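Local coordinates for FYVE, RhoGEF and PH domain-containing protein 5 (Homo sapiens, PDB 3MPX) that activates the small GTPase CDC42 by exchanging its bound GDP for GTP, through the DH domain held here with the first PH domain, at residues L271-Y274 with K280-L283; L24-E29 with T181-N186; V225-S230 with H262-N267; L31-A36 with V170-Q175. All blocks are in the same frame, centred on the assembly; numbering follows the deposited sequence.

Contact 1: residues L271-Y274 with K280-L283; sequences LYTY and KYRL
Tyr274 and Arg282 exchange two main-chain hydrogen bonds, each giving its N-H to the carbonyl oxygen of the other. Both bonds are weak: Tyr274 N to Arg282 O is 3.1 Å with an N-H...O angle of 132°, and Arg282 N to Tyr274 O is 3.2 Å and similarly bent. Backbone pairing continues at Tyr272, which bonds to Lys284 and Asn285. The oxygens of Arg282 and Tyr274 also receive CA-H groups. Arg282 O lies 3.1 Å from Thr273 CA, and Tyr274 O lies 3.3 Å from Tyr281 CA, so each carbonyl is approached by an N-H and by the CA-H of the residue before that N-H donor.

Side chains add apolar contact. Leu283, with CG anti to its backbone N (chi1 -169°), carries CD1 to within 3.9 Å of Leu271 CB, and the two leucines meet at a slant. Beside them Thr273 OG1 rests 3.4 Å from Tyr281 CB; the hydroxyl lies obliquely to the phenol ring, and its hydrogen-bonding partner is His262 O on the adjacent strand 257-266. Tyr274 O reaches the same ring at its edge.

Strands 269-275 and 281-288 form an antiparallel hairpin of the PH-domain sheet, and these residues lie near its turn. Weak backbone bonds supplemented by a leucine pair join the hairpin here, while Tyr281 stacks on His262 and Lys280 NZ bonds His229 O, tying it to strand 257-266 and helix 218-230.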
loop_
_atom_site.group_PDB
_atom_site.type_symbol
_atom_site.label_atom_id
_atom_site.label_comp_id
_atom_site.label_asym_id
_atom_site.label_seq_id
_atom_site.Cartn_x
_atom_site.Cartn_y
_atom_site.Cartn_z
ATOM N N LEU A 271 -7.720 -13.200 -6.166
ATOM C CA LEU A 271 -7.988 -13.553 -4.779
ATOM C C LEU A 271 -9.412 -14.075 -4.695
ATOM O O LEU A 271 -10.339 -13.473 -5.262
ATOM C CB LEU A 271 -7.750 -12.394 -3.799
ATOM C CG LEU A 271 -6.404 -11.635 -3.849
ATOM C CD1 LEU A 271 -6.330 -10.615 -2.718
ATOM C CD2 LEU A 271 -5.197 -12.574 -3.749
ATOM N N TYR A 272 -9.552 -15.252 -4.055
ATOM C CA TYR A 272 -10.792 -15.999 -3.851
ATOM C C TYR A 272 -10.971 -16.030 -2.361
ATOM O O TYR A 272 -10.162 -16.643 -1.661
ATOM C CB TYR A 272 -10.623 -17.416 -4.429
ATOM C CG TYR A 272 -11.888 -18.240 -4.492
ATOM C CD1 TYR A 272 -12.087 -19.315 -3.628
ATOM C CD2 TYR A 272 -12.843 -18.007 -5.474
ATOM C CE1 TYR A 272 -13.229 -20.109 -3.714
ATOM C CE2 TYR A 272 -13.998 -18.775 -5.552
ATOM C CZ TYR A 272 -14.180 -19.836 -4.680
ATOM O OH TYR A 272 -15.318 -20.597 -4.783
ATOM N N THR A 273 -11.942 -15.271 -1.855
ATOM C CA THR A 273 -12.115 -15.136 -0.409
ATOM C C THR A 273 -13.542 -15.544 0.061
ATOM O O THR A 273 -14.359 -16.021 -0.735
ATOM C CB THR A 273 -11.706 -13.677 0.102
ATOM O OG1 THR A 273 -12.789 -12.761 -0.020
ATOM C CG2 THR A 273 -10.489 -13.091 -0.596
ATOM N N TYR A 274 -13.797 -15.370 1.377
ATOM C CA TYR A 274 -15.073 -15.572 2.033
ATOM C C TYR A 274 -15.380 -14.315 2.870
ATOM O O TYR A 274 -14.625 -13.983 3.804
ATOM C CB TYR A 274 -15.102 -16.828 2.921
ATOM C CG TYR A 274 -16.239 -16.799 3.925
ATOM C CD1 TYR A 274 -17.566 -16.929 3.513
ATOM C CD2 TYR A 274 -15.994 -16.599 5.280
ATOM C CE1 TYR A 274 -18.621 -16.865 4.428
ATOM C CE2 TYR A 274 -17.040 -16.511 6.202
ATOM C CZ TYR A 274 -18.352 -16.661 5.772
ATOM O OH TYR A 274 -19.388 -16.617 6.672
ATOM N N LYS A 280 -14.313 -7.917 7.083
ATOM C CA LYS A 280 -13.045 -8.529 6.710
ATOM C C LYS A 280 -13.338 -9.832 5.927
ATOM O O LYS A 280 -14.476 -10.299 5.897
ATOM C CB LYS A 280 -12.203 -8.817 7.966
ATOM C CG LYS A 280 -11.747 -7.563 8.703
ATOM C CD LYS A 280 -10.254 -7.364 8.581
ATOM C CE LYS A 280 -9.832 -6.009 9.080
ATOM N NZ LYS A 280 -8.362 -5.940 9.280
ATOM N N TYR A 281 -12.324 -10.385 5.265
ATOM C CA TYR A 281 -12.461 -11.591 4.454
ATOM C C TYR A 281 -11.427 -12.652 4.852
ATOM O O TYR A 281 -10.626 -12.412 5.753
ATOM C CB TYR A 281 -12.335 -11.256 2.956
ATOM C CG TYR A 281 -13.133 -10.056 2.507
ATOM C CD1 TYR A 281 -14.441 -10.193 2.062
ATOM C CD2 TYR A 281 -12.563 -8.786 2.479
ATOM C CE1 TYR A 281 -15.178 -9.090 1.640
ATOM C CE2 TYR A 281 -13.296 -7.673 2.073
ATOM C CZ TYR A 281 -14.600 -7.830 1.646
ATOM O OH TYR A 281 -15.305 -6.737 1.219
ATOM N N ARG A 282 -11.465 -13.833 4.190
ATOM C CA ARG A 282 -10.563 -14.966 4.437
ATOM C C ARG A 282 -10.107 -15.522 3.108
ATOM O O ARG A 282 -10.945 -15.983 2.337
ATOM C CB ARG A 282 -11.277 -16.059 5.270
ATOM C CG ARG A 282 -10.518 -17.390 5.398
ATOM C CD ARG A 282 -9.265 -17.296 6.248
ATOM N NE ARG A 282 -9.567 -17.025 7.652
ATOM C CZ ARG A 282 -8.646 -16.868 8.596
ATOM N NH1 ARG A 282 -7.354 -16.955 8.296
ATOM N NH2 ARG A 282 -9.009 -16.623 9.850
ATOM N N LEU A 283 -8.792 -15.475 2.831
ATOM C CA LEU A 283 -8.242 -15.989 1.576
ATOM C C LEU A 283 -8.482 -17.494 1.525
ATOM O O LEU A 283 -8.036 -18.214 2.430
ATOM C CB LEU A 283 -6.753 -15.638 1.428
ATOM C CG LEU A 283 -6.110 -15.871 0.055
ATOM C CD1 LEU A 283 -6.777 -15.048 -1.053
ATOM C CD2 LEU A 283 -4.637 -15.572 0.108
#

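Contact 2: residues L24-E29 with T181-N186; sequences LVIAQE and TDYLNN
Asp182 O, a main-chain oxygen near the end of helix 162-184, takes a weak hydrogen bond from Asn186 ND2 at 2.8 Å, and the methyl Ile26 CD1 lies near it at 3.3 Å. The amide that curls back to this carbonyl is itself touched by the isoleucine, ND2 of Asn186 lying 3.5 Å from Ile26 CD1, with the two side chains roughly perpendicular to one another. One methyl group thus neighbours both members of a polar pair near the C-terminal end of helix 162-184.

The isoleucine carries almost the whole contact, and its two branches divide the work. CG1 stands anti to the carbonyl carbon (chi1 -66°) and sends CD1 to Asp182 and Asn186, where it also meets Asp182 CB at 3.9 Å. The shorter branch, CG2, turns to Tyr183 and packs on CB at 3.9 Å, approaching the ring obliquely.

No hydrogen bond joins the two segments, and two of the polar ends have their partners in other helices. Tyr183 OH binds Glu193 of helix 192-214, and Asp182 OD2 binds His229 of helix 218-230.

Such a meeting of the first helix with the end of helix 162-184 belongs to the helical bundle of the DH domain. In RhoGEFs generally these two helices carry conserved regions CR1 and CR3, which form much of the surface that receives the GTPase, as is probable here for CDC42.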
loop_
_atom_site.group_PDB
_atom_site.type_symbol
_atom_site.label_atom_id
_atom_site.label_comp_id
_atom_site.label_asym_id
_atom_site.label_seq_id
_atom_site.Cartn_x
_atom_site.Cartn_y
_atom_site.Cartn_z
ATOM N N LEU A 24 -4.571 -1.681 22.341
ATOM C CA LEU A 24 -3.204 -1.897 22.806
ATOM C C LEU A 24 -2.402 -2.684 21.755
ATOM O O LEU A 24 -1.282 -2.277 21.433
ATOM C CB LEU A 24 -3.167 -2.580 24.192
ATOM C CG LEU A 24 -1.786 -3.026 24.739
ATOM C CD1 LEU A 24 -0.750 -1.877 24.749
ATOM C CD2 LEU A 24 -1.927 -3.619 26.113
ATOM N N VAL A 25 -2.978 -3.765 21.201
ATOM C CA VAL A 25 -2.321 -4.597 20.194
ATOM C C VAL A 25 -2.085 -3.801 18.875
ATOM O O VAL A 25 -1.101 -4.062 18.169
ATOM C CB VAL A 25 -3.139 -5.902 19.986
ATOM C CG1 VAL A 25 -2.964 -6.490 18.590
ATOM C CG2 VAL A 25 -2.792 -6.928 21.044
ATOM N N ILE A 26 -2.982 -2.848 18.545
ATOM C CA ILE A 26 -2.855 -2.039 17.332
ATOM C C ILE A 26 -1.669 -1.034 17.472
ATOM O O ILE A 26 -0.923 -0.851 16.509
ATOM C CB ILE A 26 -4.204 -1.372 16.948
ATOM C CG1 ILE A 26 -5.226 -2.458 16.539
ATOM C CG2 ILE A 26 -4.026 -0.334 15.817
ATOM C CD1 ILE A 26 -6.664 -2.069 16.659
ATOM N N ALA A 27 -1.456 -0.454 18.672
ATOM C CA ALA A 27 -0.350 0.468 18.906
ATOM C C ALA A 27 0.935 -0.303 18.868
ATOM O O ALA A 27 1.927 0.188 18.340
ATOM C CB ALA A 27 -0.513 1.158 20.241
ATOM N N GLN A 28 0.904 -1.555 19.360
ATOM C CA GLN A 28 2.037 -2.477 19.304
ATOM C C GLN A 28 2.300 -2.816 17.818
ATOM O O GLN A 28 3.456 -2.778 17.405
ATOM C CB GLN A 28 1.766 -3.734 20.146
ATOM C CG GLN A 28 1.748 -3.461 21.652
ATOM C CD GLN A 28 1.416 -4.633 22.565
ATOM O OE1 GLN A 28 1.558 -4.520 23.795
ATOM N NE2 GLN A 28 0.964 -5.777 22.020
ATOM N N GLU A 29 1.224 -3.039 17.001
ATOM C CA GLU A 29 1.305 -3.301 15.552
ATOM C C GLU A 29 1.894 -2.096 14.825
ATOM O O GLU A 29 2.624 -2.251 13.846
ATOM C CB GLU A 29 -0.079 -3.635 14.966
ATOM C CG GLU A 29 -0.009 -4.395 13.647
ATOM C CD GLU A 29 -1.213 -4.329 12.714
ATOM O OE1 GLU A 29 -0.996 -4.256 11.480
ATOM O OE2 GLU A 29 -2.366 -4.377 13.206
ATOM N N THR A 181 -7.652 3.698 11.719
ATOM C CA THR A 181 -9.085 3.406 11.618
ATOM C C THR A 181 -9.409 2.176 12.490
ATOM O O THR A 181 -10.452 2.166 13.131
ATOM C CB THR A 181 -9.493 3.284 10.164
ATOM O OG1 THR A 181 -9.230 4.553 9.560
ATOM C CG2 THR A 181 -10.956 2.895 9.996
ATOM N N ASP A 182 -8.506 1.182 12.576
ATOM C CA ASP A 182 -8.744 0.038 13.453
ATOM C C ASP A 182 -8.559 0.450 14.921
ATOM O O ASP A 182 -9.205 -0.099 15.810
ATOM C CB ASP A 182 -7.862 -1.150 13.071
ATOM C CG ASP A 182 -8.545 -2.043 12.053
ATOM O OD1 ASP A 182 -8.995 -3.148 12.438
ATOM O OD2 ASP A 182 -8.682 -1.614 10.881
ATOM N N TYR A 183 -7.710 1.455 15.158
ATOM C CA TYR A 183 -7.441 2.008 16.473
ATOM C C TYR A 183 -8.645 2.800 16.978
ATOM O O TYR A 183 -9.009 2.666 18.141
ATOM C CB TYR A 183 -6.200 2.895 16.399
ATOM C CG TYR A 183 -5.789 3.507 17.715
ATOM C CD1 TYR A 183 -5.221 2.726 18.723
ATOM C CD2 TYR A 183 -5.888 4.878 17.929
ATOM C CE1 TYR A 183 -4.785 3.294 19.920
ATOM C CE2 TYR A 183 -5.457 5.458 19.127
ATOM C CZ TYR A 183 -4.916 4.661 20.122
ATOM O OH TYR A 183 -4.505 5.230 21.299
ATOM N N LEU A 184 -9.273 3.596 16.093
ATOM C CA LEU A 184 -10.429 4.446 16.406
ATOM C C LEU A 184 -11.658 3.611 16.790
ATOM O O LEU A 184 -12.384 3.999 17.717
ATOM C CB LEU A 184 -10.731 5.380 15.201
ATOM C CG LEU A 184 -11.886 6.426 15.299
ATOM C CD1 LEU A 184 -11.411 7.755 15.850
ATOM C CD2 LEU A 184 -12.547 6.619 13.943
ATOM N N ASN A 185 -11.882 2.464 16.089
ATOM C CA ASN A 185 -13.019 1.556 16.326
ATOM C C ASN A 185 -12.999 0.911 17.715
ATOM O O ASN A 185 -14.029 0.413 18.169
ATOM C CB ASN A 185 -13.112 0.470 15.261
ATOM C CG ASN A 185 -13.298 0.975 13.871
ATOM O OD1 ASN A 185 -13.779 2.082 13.634
ATOM N ND2 ASN A 185 -12.871 0.173 12.916
ATOM N N ASN A 186 -11.843 0.926 18.379
ATOM C CA ASN A 186 -11.702 0.375 19.714
ATOM C C ASN A 186 -11.592 1.461 20.778
ATOM O O ASN A 186 -11.467 1.137 21.960
ATOM C CB ASN A 186 -10.525 -0.562 19.767
ATOM C CG ASN A 186 -10.723 -1.752 18.899
ATOM O OD1 ASN A 186 -11.534 -2.641 19.179
ATOM N ND2 ASN A 186 -9.961 -1.806 17.841
#

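Contact 3: residues V225-S230 with H262-N267; sequences VHIEHS and HLFLMN
Ile227 sets its CG2 methyl over one face of the Phe264 ring. This CG2 sits 3.9 Å from the centroid of the Phe264 ring and only 16° off the ring normal, a CH-pi contact of regular geometry, though the methyl is displaced somewhat toward the rim. On the same side, out past the CD1-CE1 rim, Ile227 CG1 lies 3.7 Å from Phe264 CE1. Because CG2 is anti to the backbone N while CG1 is anti to the carbonyl carbon (chi1 -69°), both branches are spread toward the phenylalanine, and the two side chains run antiparallel alongside one another, isoleucine from the helix and phenylalanine from the strand.

The opposite face of the ring is taken by His262, two residues back on the same strand, whose CD2 stands 3.6 Å above the Phe264 ring plane. Phe264 is thus flanked by Ile227 CG2 on one face and His262 CD2 on the other, and Tyr281 of the neighbouring hairpin adds an edge-to-face partner.

At the far end of the ring, Ser230 OG approaches Phe264 CZ at 4.1 Å, obliquely. The hydroxyl is turned back on its own helix, where Ser230 OG donates to Ile227 O at 3.0 Å, tilted 34° from the carbonyl plane. Its polarity is thereby spent within the last helical turn.

Helix 218-230, which also packs on helix 162-184 of the DH bundle, is here laid against strand 257-266 of the PH domain. With no hydrogen bond between the two segments, their contact rests on burial and on dispersion between isoleucine and ring, with directional bonding left to flanking residues.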
loop_
_atom_site.group_PDB
_atom_site.type_symbol
_atom_site.label_atom_id
_atom_site.label_comp_id
_atom_site.label_asym_id
_atom_site.label_seq_id
_atom_site.Cartn_x
_atom_site.Cartn_y
_atom_site.Cartn_z
ATOM N N VAL A 225 -3.245 -1.604 -0.379
ATOM C CA VAL A 225 -2.997 -1.501 1.068
ATOM C C VAL A 225 -4.296 -1.848 1.835
ATOM O O VAL A 225 -4.254 -2.632 2.804
ATOM C CB VAL A 225 -2.345 -0.171 1.524
ATOM C CG1 VAL A 225 -2.376 -0.031 3.046
ATOM C CG2 VAL A 225 -0.901 -0.059 1.024
ATOM N N HIS A 226 -5.452 -1.331 1.355
ATOM C CA HIS A 226 -6.739 -1.611 1.987
ATOM C C HIS A 226 -7.182 -3.079 1.794
ATOM O O HIS A 226 -7.733 -3.661 2.744
ATOM C CB HIS A 226 -7.793 -0.624 1.514
ATOM C CG HIS A 226 -7.600 0.740 2.091
ATOM N ND1 HIS A 226 -8.071 1.063 3.353
ATOM C CD2 HIS A 226 -6.978 1.824 1.567
ATOM C CE1 HIS A 226 -7.722 2.329 3.555
ATOM N NE2 HIS A 226 -7.065 2.830 2.508
ATOM N N ILE A 227 -6.882 -3.686 0.607
ATOM C CA ILE A 227 -7.218 -5.088 0.284
ATOM C C ILE A 227 -6.350 -6.045 1.098
ATOM O O ILE A 227 -6.870 -7.052 1.570
ATOM C CB ILE A 227 -7.194 -5.399 -1.249
ATOM C CG1 ILE A 227 -8.348 -4.679 -1.962
ATOM C CG2 ILE A 227 -7.237 -6.913 -1.575
ATOM C CD1 ILE A 227 -8.070 -4.443 -3.274
ATOM N N GLU A 228 -5.053 -5.736 1.296
ATOM C CA GLU A 228 -4.193 -6.593 2.116
ATOM C C GLU A 228 -4.765 -6.651 3.534
ATOM O O GLU A 228 -5.084 -7.727 4.005
ATOM C CB GLU A 228 -2.730 -6.104 2.107
ATOM N N HIS A 229 -5.007 -5.485 4.146
ATOM C CA HIS A 229 -5.525 -5.296 5.503
ATOM C C HIS A 229 -6.910 -5.952 5.727
ATOM O O HIS A 229 -7.207 -6.372 6.858
ATOM C CB HIS A 229 -5.570 -3.789 5.844
ATOM C CG HIS A 229 -5.951 -3.512 7.264
ATOM N ND1 HIS A 229 -5.013 -3.584 8.297
ATOM C CD2 HIS A 229 -7.164 -3.215 7.796
ATOM C CE1 HIS A 229 -5.686 -3.327 9.415
ATOM N NE2 HIS A 229 -6.980 -3.086 9.166
ATOM N N SER A 230 -7.759 -6.031 4.666
ATOM C CA SER A 230 -9.088 -6.621 4.816
ATOM C C SER A 230 -9.035 -8.146 4.781
ATOM O O SER A 230 -9.699 -8.788 5.597
ATOM C CB SER A 230 -10.055 -6.080 3.769
ATOM O OG SER A 230 -9.663 -6.421 2.454
ATOM N N HIS A 262 -16.143 -13.783 -1.955
ATOM C CA HIS A 262 -15.793 -12.438 -2.398
ATOM C C HIS A 262 -14.532 -12.477 -3.230
ATOM O O HIS A 262 -13.523 -12.982 -2.754
ATOM C CB HIS A 262 -15.671 -11.461 -1.218
ATOM C CG HIS A 262 -15.637 -10.038 -1.663
ATOM N ND1 HIS A 262 -16.801 -9.331 -1.888
ATOM C CD2 HIS A 262 -14.577 -9.271 -2.023
ATOM C CE1 HIS A 262 -16.417 -8.147 -2.333
ATOM N NE2 HIS A 262 -15.084 -8.066 -2.433
ATOM N N LEU A 263 -14.579 -11.931 -4.464
ATOM C CA LEU A 263 -13.466 -11.965 -5.427
ATOM C C LEU A 263 -12.688 -10.659 -5.633
ATOM O O LEU A 263 -13.275 -9.677 -6.102
ATOM C CB LEU A 263 -13.982 -12.384 -6.833
ATOM C CG LEU A 263 -14.743 -13.696 -7.047
ATOM C CD1 LEU A 263 -14.803 -14.007 -8.504
ATOM C CD2 LEU A 263 -14.090 -14.867 -6.328
ATOM N N PHE A 264 -11.340 -10.687 -5.444
ATOM C CA PHE A 264 -10.476 -9.541 -5.762
ATOM C C PHE A 264 -9.661 -9.870 -7.031
ATOM O O PHE A 264 -8.698 -10.629 -6.959
ATOM C CB PHE A 264 -9.554 -9.183 -4.600
ATOM C CG PHE A 264 -10.222 -8.735 -3.332
ATOM C CD1 PHE A 264 -10.603 -7.408 -3.156
ATOM C CD2 PHE A 264 -10.437 -9.629 -2.286
ATOM C CE1 PHE A 264 -11.181 -6.989 -1.959
ATOM C CE2 PHE A 264 -11.038 -9.203 -1.090
ATOM C CZ PHE A 264 -11.394 -7.890 -0.934
ATOM N N LEU A 265 -10.084 -9.340 -8.194
ATOM C CA LEU A 265 -9.425 -9.582 -9.486
ATOM C C LEU A 265 -8.353 -8.513 -9.837
ATOM O O LEU A 265 -8.651 -7.335 -10.040
ATOM C CB LEU A 265 -10.442 -9.754 -10.650
ATOM C CG LEU A 265 -9.925 -9.597 -12.099
ATOM C CD1 LEU A 265 -9.287 -10.858 -12.618
ATOM C CD2 LEU A 265 -11.021 -9.167 -13.034
HETATM N N MSE A 266 -7.105 -8.981 -9.934
HETATM C CA MSE A 266 -5.941 -8.211 -10.345
HETATM C C MSE A 266 -5.532 -8.728 -11.720
HETATM O O MSE A 266 -5.944 -9.827 -12.111
HETATM C CB MSE A 266 -4.769 -8.427 -9.372
HETATM C CG MSE A 266 -4.554 -7.281 -8.436
HETATM SE SE MSE A 266 -5.559 -7.494 -6.792
HETATM C CE MSE A 266 -4.582 -8.966 -5.946
ATOM N N ASN A 267 -4.680 -7.968 -12.430
ATOM C CA ASN A 267 -4.139 -8.386 -13.725
ATOM C C ASN A 267 -3.159 -9.547 -13.505
ATOM O O ASN A 267 -2.980 -10.411 -14.363
ATOM C CB ASN A 267 -3.444 -7.203 -14.416
ATOM C CG ASN A 267 -2.436 -6.438 -13.578
ATOM O OD1 ASN A 267 -1.861 -6.933 -12.587
ATOM N ND2 ASN A 267 -2.164 -5.212 -14.005
#

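Contact 4: residues L31-A36 with V170-Q175; sequences LSSEKA and VQRLFQ
Arg172 meets Glu34 side-on, NE and NH1 both directed at the single oxygen OE1. Each of these salt-bridge bonds, Arg172 NE to Glu34 OE1 and Arg172 NH1 to Glu34 OE1, is 3.1 Å long, and the oxygen lies in the guanidinium plane. With CG anti to the backbone N (chi1 -166°) and a bend at chi2, the arginine brings its guanidinium to the carboxylate, whose plane is turned 43° from its own. Both nitrogens come from the same face of the carboxylate, NH1 on the anti side and NE from farther above the plane. This is the tight, buried half of the contact. Tyr176 OH also binds OE1, and His86 of helix 66-98 takes OE2, which leaves the carboxylate held by several groups and little able to rotate.

Both helices belong to the DH bundle and, as in other RhoGEFs, probably contribute to its GTPase-facing side.

Toward the more exposed side the grip becomes looser. Ser33 OG accepts from Arg172 NH1 at 2.9 Å, a bent bond tilted out of the guanidinium plane, and only weakly from Arg172 NH2 at 3.0 Å; the same hydroxyl is bonded to Glu29 O in its own helix. The carbonyl carbon of Ser33 lies over one guanidinium face. Arg172 NH2 has a straighter partner in Gln175 OE1, 3.0 Å away at 164°, a partly exposed amide one turn along the arginine's helix.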
loop_
_atom_site.group_PDB
_atom_site.type_symbol
_atom_site.label_atom_id
_atom_site.label_comp_id
_atom_site.label_asym_id
_atom_site.label_seq_id
_atom_site.Cartn_x
_atom_site.Cartn_y
_atom_site.Cartn_z
ATOM N N LEU A 31 3.952 0.240 16.345
ATOM C CA LEU A 31 5.360 0.343 16.739
ATOM C C LEU A 31 6.261 -0.639 15.985
ATOM O O LEU A 31 7.287 -0.223 15.472
ATOM C CB LEU A 31 5.526 0.166 18.257
ATOM C CG LEU A 31 6.957 0.257 18.864
ATOM C CD1 LEU A 31 7.589 1.613 18.647
ATOM C CD2 LEU A 31 6.927 -0.037 20.337
ATOM N N SER A 32 5.885 -1.921 15.920
ATOM C CA SER A 32 6.680 -2.963 15.267
ATOM C C SER A 32 6.916 -2.661 13.788
ATOM O O SER A 32 8.060 -2.778 13.306
ATOM C CB SER A 32 6.040 -4.339 15.455
ATOM O OG SER A 32 4.625 -4.310 15.378
ATOM N N SER A 33 5.825 -2.253 13.082
ATOM C CA SER A 33 5.846 -1.874 11.670
ATOM C C SER A 33 6.591 -0.549 11.472
ATOM O O SER A 33 7.240 -0.376 10.436
ATOM C CB SER A 33 4.435 -1.810 11.093
ATOM O OG SER A 33 3.633 -0.829 11.720
ATOM N N GLU A 34 6.530 0.366 12.461
ATOM C CA GLU A 34 7.293 1.606 12.364
ATOM C C GLU A 34 8.798 1.300 12.404
ATOM O O GLU A 34 9.517 1.843 11.572
ATOM C CB GLU A 34 6.911 2.631 13.440
ATOM C CG GLU A 34 7.466 4.020 13.158
ATOM C CD GLU A 34 6.903 4.785 11.968
ATOM O OE1 GLU A 34 5.776 4.480 11.519
ATOM O OE2 GLU A 34 7.585 5.726 11.506
ATOM N N LYS A 35 9.260 0.403 13.327
ATOM C CA LYS A 35 10.665 -0.026 13.444
ATOM C C LYS A 35 11.155 -0.504 12.080
ATOM O O LYS A 35 12.159 -0.000 11.565
ATOM C CB LYS A 35 10.830 -1.179 14.456
ATOM C CG LYS A 35 10.521 -0.806 15.879
ATOM C CD LYS A 35 11.010 -1.837 16.866
ATOM C CE LYS A 35 10.589 -1.486 18.282
ATOM N NZ LYS A 35 9.857 -2.600 18.962
ATOM N N ALA A 36 10.413 -1.447 11.476
ATOM C CA ALA A 36 10.728 -2.018 10.166
ATOM C C ALA A 36 10.818 -0.964 9.060
ATOM O O ALA A 36 11.619 -1.129 8.134
ATOM C CB ALA A 36 9.694 -3.058 9.807
ATOM N N VAL A 170 5.898 5.870 0.338
ATOM C CA VAL A 170 4.544 6.447 0.246
ATOM C C VAL A 170 3.449 5.489 0.795
ATOM O O VAL A 170 2.354 5.928 1.140
ATOM C CB VAL A 170 4.276 6.822 -1.242
ATOM C CG1 VAL A 170 2.938 7.541 -1.437
ATOM C CG2 VAL A 170 5.419 7.637 -1.820
ATOM N N GLN A 171 3.728 4.195 0.811
ATOM C CA GLN A 171 2.791 3.172 1.254
ATOM C C GLN A 171 2.505 3.249 2.791
ATOM O O GLN A 171 1.372 2.988 3.217
ATOM C CB GLN A 171 3.323 1.800 0.798
ATOM C CG GLN A 171 2.769 0.580 1.501
ATOM C CD GLN A 171 3.534 -0.634 1.076
ATOM O OE1 GLN A 171 3.106 -1.357 0.193
ATOM N NE2 GLN A 171 4.704 -0.856 1.662
ATOM N N ARG A 172 3.508 3.658 3.601
ATOM C CA ARG A 172 3.343 3.796 5.053
ATOM C C ARG A 172 2.150 4.686 5.418
ATOM O O ARG A 172 1.496 4.455 6.443
ATOM C CB ARG A 172 4.610 4.384 5.680
ATOM C CG ARG A 172 4.679 4.269 7.206
ATOM C CD ARG A 172 4.628 2.832 7.722
ATOM N NE ARG A 172 4.602 2.814 9.181
ATOM C CZ ARG A 172 3.988 1.901 9.917
ATOM N NH1 ARG A 172 4.039 1.966 11.236
ATOM N NH2 ARG A 172 3.310 0.915 9.339
ATOM N N LEU A 173 1.898 5.722 4.584
ATOM C CA LEU A 173 0.808 6.663 4.758
ATOM C C LEU A 173 -0.560 5.972 4.697
ATOM O O LEU A 173 -1.412 6.269 5.524
ATOM C CB LEU A 173 0.922 7.798 3.726
ATOM C CG LEU A 173 2.209 8.660 3.774
ATOM C CD1 LEU A 173 2.200 9.707 2.679
ATOM C CD2 LEU A 173 2.416 9.324 5.158
ATOM N N PHE A 174 -0.748 5.010 3.769
ATOM C CA PHE A 174 -2.004 4.248 3.649
ATOM C C PHE A 174 -2.146 3.231 4.827
ATOM O O PHE A 174 -3.261 2.929 5.260
ATOM C CB PHE A 174 -2.115 3.575 2.266
ATOM C CG PHE A 174 -2.013 4.545 1.102
ATOM C CD1 PHE A 174 -3.039 5.448 0.828
ATOM C CD2 PHE A 174 -0.904 4.536 0.260
ATOM C CE1 PHE A 174 -2.941 6.348 -0.245
ATOM C CE2 PHE A 174 -0.812 5.442 -0.818
ATOM C CZ PHE A 174 -1.830 6.348 -1.054
ATOM N N GLN A 175 -1.000 2.784 5.382
ATOM C CA GLN A 175 -0.902 1.911 6.536
ATOM C C GLN A 175 -1.360 2.635 7.800
ATOM O O GLN A 175 -2.144 2.064 8.561
ATOM C CB GLN A 175 0.525 1.365 6.677
ATOM C CG GLN A 175 0.825 0.188 5.720
ATOM C CD GLN A 175 2.288 -0.187 5.649
ATOM O OE1 GLN A 175 3.117 0.220 6.467
ATOM N NE2 GLN A 175 2.650 -0.967 4.648
#

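How the contacts relate
Contacts 4 and 2 come first along the chain and share helices 21-59 and 162-184 of the DH domain; contact 4 is nested within the loop closed by contact 2, and their centres lie about 14 Å apart. Contacts 3 and 1 follow in series, centres about 8 Å apart, meeting at neighbouring strands 257-266 and 269-275 of the PH sheet. Helix 218-230 stands between the two pairs: Val225 packs on Phe174 and Gln171 of the contact 4 helix, His229 NE2 pairs with Asp182 of contact 2, and His229 O probably accepts from Lys280 of contact 1. Together they describe a continuous path from exchange domain to PH domain, consistent with a fixed mutual orientation in this crystal.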